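Probable Rab-related GTPase (Acanthamoeba polyphaga mimivirus, PDB 5XC5) binds GTP and magnesium as a Rab-family small GTPase of a giant virus and may take part in protein transport. Local coordinates at residues A[115-120]-A[147-152]. The protein carries 1 engineered substitution. Sequence-based numbering, arbitrary orientation.
Sequences LVVANK and VFASSF. With GTP (guanosine-5'-triphosphate), chain B.
Asn-119 and Ser-151 join the two segments beside the guanine of GTP. The amide ND2 of Asn-119 points almost straight at Ser-151 OG (3.1 Å, 176° at the hydrogen), in the amide plane. With CG anti to the backbone N (chi1 -159°), the amide reaches across to Ser-151. Its other N-H partner is Val-16 O of the P-loop, so two bonds fix its rotation and probably help to position Ser-151. Ser-151 OG donates a hydrogen bond to GTP N7 (2.6 Å), and Ser-151 N hydrogen-bonds to GTP O6 (2.8 Å). Asn-119 and Lys-120 open the NKxD motif; Ser-150 to Phe-152 take the place of the SAK motif of Ras-type GTPases. The extended Lys-120 chain runs over one face of the guanine to NZ, which hydrogen-bonds to the ribose O4' (3.2 Å) and to Gly-15 O. The Phe-152 ring lies over the other.

Behind the pocket the strands pair in parallel. Val-147 O accepts a hydrogen bond from Ala-118 N (2.9 Å), and Ala-118 O one from Ala-149 N. On one face Val-147 CG1 lies beside Val-117 CG2 (3.8 Å), while Leu-115 crosses Val-147 at about a right angle. On the other, Ala-118 CB meets Phe-148 CD2 obliquely (3.6 Å).

Helix 132-141 makes the beta-alpha-beta crossover and packs on Ala-118 and Phe-148; helix 154-169 packs on Val-147 and Ala-149. Strand 81-87 flanks 113-119, and 145-148 is an edge strand.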
ATOM      1  N   LEU A 115       0.545   3.182   6.034  1.00  9.80           N
ATOM      2  CA  LEU A 115       1.901   2.705   5.792  1.00  9.15           C
ATOM      3  C   LEU A 115       2.287   3.049   4.360  1.00  7.68           C
ATOM      4  O   LEU A 115       1.653   2.575   3.413  1.00  8.49           O
ATOM      5  CB  LEU A 115       1.977   1.196   6.034  1.00  8.43           C
ATOM      6  CG  LEU A 115       3.318   0.523   5.737  1.00  9.19           C
ATOM      7  CD1 LEU A 115       4.451   1.170   6.515  1.00  9.28           C
ATOM      8  CD2 LEU A 115       3.210  -0.966   6.060  1.00  9.55           C
ATOM      9  N   VAL A 116       3.297   3.909   4.213  1.00  7.98           N
ATOM     10  CA  VAL A 116       3.840   4.269   2.905  1.00  8.12           C
ATOM     11  C   VAL A 116       4.818   3.183   2.479  1.00  8.35           C
ATOM     12  O   VAL A 116       5.742   2.841   3.222  1.00  9.49           O
ATOM     13  CB  VAL A 116       4.539   5.636   2.978  1.00  9.08           C
ATOM     14  CG1 VAL A 116       5.288   5.932   1.676  1.00 11.83           C
ATOM     15  CG2 VAL A 116       3.527   6.740   3.301  1.00 10.20           C
ATOM     16  N   VAL A 117       4.623   2.646   1.277  1.00  8.42           N
ATOM     17  CA  VAL A 117       5.451   1.565   0.759  1.00  7.07           C
ATOM     18  C   VAL A 117       6.319   2.133  -0.351  1.00  8.57           C
ATOM     19  O   VAL A 117       5.813   2.511  -1.416  1.00  8.37           O
ATOM     20  CB  VAL A 117       4.615   0.392   0.229  1.00  8.26           C
ATOM     21  CG1 VAL A 117       5.517  -0.723  -0.316  1.00  8.52           C
ATOM     22  CG2 VAL A 117       3.689  -0.130   1.324  1.00  9.27           C
ATOM     23  N   ALA A 118       7.626   2.172  -0.108  1.00  8.26           N
ATOM     24  CA  ALA A 118       8.607   2.559  -1.116  1.00  6.98           C
ATOM     25  C   ALA A 118       8.937   1.295  -1.901  1.00  9.36           C
ATOM     26  O   ALA A 118       9.702   0.441  -1.437  1.00  9.17           O
ATOM     27  CB  ALA A 118       9.841   3.136  -0.428  1.00  8.10           C
ATOM     28  N   ASN A 119       8.333   1.155  -3.077  1.00  8.04           N
ATOM     29  CA  ASN A 119       8.384  -0.078  -3.845  1.00  8.95           C
ATOM     30  C   ASN A 119       9.414   0.008  -4.967  1.00  7.78           C
ATOM     31  O   ASN A 119       9.900   1.082  -5.343  1.00  8.71           O
ATOM     32  CB  ASN A 119       7.004  -0.408  -4.423  1.00  8.99           C
ATOM     33  CG  ASN A 119       6.849  -1.874  -4.779  1.00 10.22           C
ATOM     34  OD1 ASN A 119       7.467  -2.734  -4.172  1.00 10.28           O
ATOM     35  ND2 ASN A 119       6.013  -2.165  -5.768  1.00 10.44           N
ATOM     36  N   LYS A 120       9.725  -1.171  -5.508  1.00  8.65           N
ATOM     37  CA  LYS A 120      10.680  -1.380  -6.604  1.00  9.24           C
ATOM     38  C   LYS A 120      12.129  -1.221  -6.160  1.00  9.46           C
ATOM     39  O   LYS A 120      12.996  -0.846  -6.957  1.00  9.49           O
ATOM     40  CB  LYS A 120      10.368  -0.571  -7.873  1.00  9.75           C
ATOM     41  CG  LYS A 120       8.906  -0.655  -8.283  1.00  8.89           C
ATOM     42  CD  LYS A 120       8.716  -0.283  -9.728  1.00 11.06           C
ATOM     43  CE  LYS A 120       7.228  -0.239 -10.106  1.00 11.75           C
ATOM     44  NZ  LYS A 120       7.053   0.140 -11.555  1.00 14.65           N
ATOM     45  N   VAL A 147       7.979   1.699   4.810  1.00  9.04           N
ATOM     46  CA  VAL A 147       8.611   0.396   4.636  1.00  9.37           C
ATOM     47  C   VAL A 147       9.122   0.346   3.209  1.00  8.44           C
ATOM     48  O   VAL A 147       8.580   1.004   2.320  1.00  9.84           O
ATOM     49  CB  VAL A 147       7.595  -0.739   4.940  1.00  8.91           C
ATOM     50  CG1 VAL A 147       6.448  -0.741   3.937  1.00  8.38           C
ATOM     51  CG2 VAL A 147       8.279  -2.102   4.997  1.00  9.08           C
ATOM     52  N   PHE A 148      10.148  -0.471   2.977  1.00  8.26           N
ATOM     53  CA  PHE A 148      10.729  -0.651   1.651  1.00  8.69           C
ATOM     54  C   PHE A 148      10.418  -2.047   1.128  1.00  9.22           C
ATOM     55  O   PHE A 148      10.498  -3.032   1.873  1.00  9.28           O
ATOM     56  CB  PHE A 148      12.241  -0.422   1.704  1.00  9.49           C
ATOM     57  CG  PHE A 148      12.617   1.019   1.937  1.00 10.65           C
ATOM     58  CD1 PHE A 148      12.651   1.546   3.226  1.00 12.19           C
ATOM     59  CD2 PHE A 148      12.904   1.849   0.873  1.00 11.98           C
ATOM     60  CE1 PHE A 148      12.982   2.880   3.443  1.00 13.82           C
ATOM     61  CE2 PHE A 148      13.253   3.179   1.082  1.00 12.40           C
ATOM     62  CZ  PHE A 148      13.286   3.690   2.371  1.00 13.80           C
ATOM     63  N   ALA A 149      10.058  -2.137  -0.155  1.00  8.29           N
ATOM     64  CA  ALA A 149       9.637  -3.423  -0.698  1.00  8.11           C
ATOM     65  C   ALA A 149       9.963  -3.559  -2.180  1.00  8.74           C
ATOM     66  O   ALA A 149      10.295  -2.591  -2.872  1.00  8.52           O
ATOM     67  CB  ALA A 149       8.137  -3.651  -0.470  1.00  9.65           C
ATOM     68  N   SER A 150       9.899  -4.810  -2.646  1.00  8.87           N
ATOM     69  CA  SER A 150       9.828  -5.158  -4.057  1.00  9.64           C
ATOM     70  C   SER A 150       8.744  -6.210  -4.203  1.00 10.63           C
ATOM     71  O   SER A 150       8.749  -7.200  -3.466  1.00 10.77           O
ATOM     72  CB  SER A 150      11.150  -5.752  -4.539  1.00 10.10           C
ATOM     73  OG  SER A 150      10.999  -6.294  -5.848  1.00 13.15           O
ATOM     74  N   SER A 151       7.817  -5.988  -5.145  1.00 10.58           N
ATOM     75  CA  SER A 151       6.735  -6.940  -5.380  1.00 11.72           C
ATOM     76  C   SER A 151       7.260  -8.331  -5.677  1.00 13.08           C
ATOM     77  O   SER A 151       6.577  -9.324  -5.396  1.00 15.50           O
ATOM     78  CB  SER A 151       5.894  -6.494  -6.577  1.00 11.52           C
ATOM     79  OG  SER A 151       5.477  -5.138  -6.479  1.00 12.90           O
ATOM     80  N   PHE A 152       8.445  -8.424  -6.271  1.00 12.07           N
ATOM     81  CA  PHE A 152       9.015  -9.691  -6.706  1.00 15.71           C
ATOM     82  C   PHE A 152       9.741 -10.420  -5.591  1.00 18.05           C
ATOM     83  O   PHE A 152      10.184 -11.555  -5.799  1.00 20.68           O
ATOM     84  CB  PHE A 152       9.973  -9.459  -7.884  1.00 17.18           C
ATOM     85  CG  PHE A 152       9.366  -8.665  -9.005  1.00 17.42           C
ATOM     86  CD1 PHE A 152       8.024  -8.799  -9.314  1.00 16.15           C
ATOM     87  CD2 PHE A 152      10.134  -7.768  -9.737  1.00 17.92           C
ATOM     88  CE1 PHE A 152       7.451  -8.061 -10.339  1.00 18.75           C
ATOM     89  CE2 PHE A 152       9.567  -7.034 -10.772  1.00 19.01           C
ATOM     90  CZ  PHE A 152       8.224  -7.179 -11.062  1.00 19.11           C
TER
HETATM   91  PG  GTP B 201      -2.379   0.630 -11.500  1.00 11.07           P
HETATM   92  O1G GTP B 201      -3.353  -0.513 -11.290  1.00 11.62           O
HETATM   93  O2G GTP B 201      -2.367   1.106 -12.923  1.00 11.58           O
HETATM   94  O3G GTP B 201      -2.596   1.762 -10.520  1.00 11.85           O
HETATM   95  O3B GTP B 201      -0.839   0.103 -11.287  1.00 10.67           O
HETATM   96  PB  GTP B 201      -0.269  -0.799 -10.065  1.00  8.76           P
HETATM   97  O1B GTP B 201      -1.292  -1.831  -9.630  1.00 10.19           O
HETATM   98  O2B GTP B 201       0.221   0.092  -8.958  1.00  9.77           O
HETATM   99  O3A GTP B 201       1.079  -1.465 -10.656  1.00 10.58           O
HETATM  100  PA  GTP B 201       1.223  -2.982 -11.224  1.00 23.30           P
HETATM  101  O1A GTP B 201       1.205  -3.992 -10.071  1.00 11.34           O
HETATM  102  O2A GTP B 201       0.213  -3.219 -12.366  1.00 13.09           O
HETATM  103  O5' GTP B 201       2.750  -2.931 -11.780  1.00 11.44           O
HETATM  104  C5' GTP B 201       3.116  -2.075 -12.843  1.00 13.63           C
HETATM  105  C4' GTP B 201       4.396  -2.597 -13.496  1.00 14.16           C
HETATM  106  O4' GTP B 201       5.444  -2.475 -12.545  1.00 14.06           O
HETATM  107  C3' GTP B 201       4.327  -4.059 -13.896  1.00 18.15           C
HETATM  108  O3' GTP B 201       5.007  -4.255 -15.128  1.00 21.62           O
HETATM  109  C2' GTP B 201       5.082  -4.764 -12.790  1.00 17.37           C
HETATM  110  O2' GTP B 201       5.681  -5.966 -13.217  1.00 20.65           O
HETATM  111  C1' GTP B 201       6.102  -3.718 -12.386  1.00 14.03           C
HETATM  112  N9  GTP B 201       6.465  -3.909 -10.975  1.00 13.02           N
HETATM  113  C8  GTP B 201       5.623  -4.106  -9.911  1.00 12.63           C
HETATM  114  N7  GTP B 201       6.357  -4.227  -8.786  1.00 13.19           N
HETATM  115  C5  GTP B 201       7.666  -4.113  -9.127  1.00 11.59           C
HETATM  116  C6  GTP B 201       8.842  -4.157  -8.386  1.00 10.45           C
HETATM  117  O6  GTP B 201       8.877  -4.329  -7.154  1.00 11.69           O
HETATM  118  N1  GTP B 201      10.021  -4.005  -9.076  1.00 11.61           N
HETATM  119  C2  GTP B 201      10.064  -3.800 -10.439  1.00 11.76           C
HETATM  120  N2  GTP B 201      11.248  -3.657 -11.022  1.00 12.56           N
HETATM  121  N3  GTP B 201       8.907  -3.747 -11.182  1.00 12.40           N
HETATM  122  C4  GTP B 201       7.740  -3.912 -10.506  1.00 11.73           C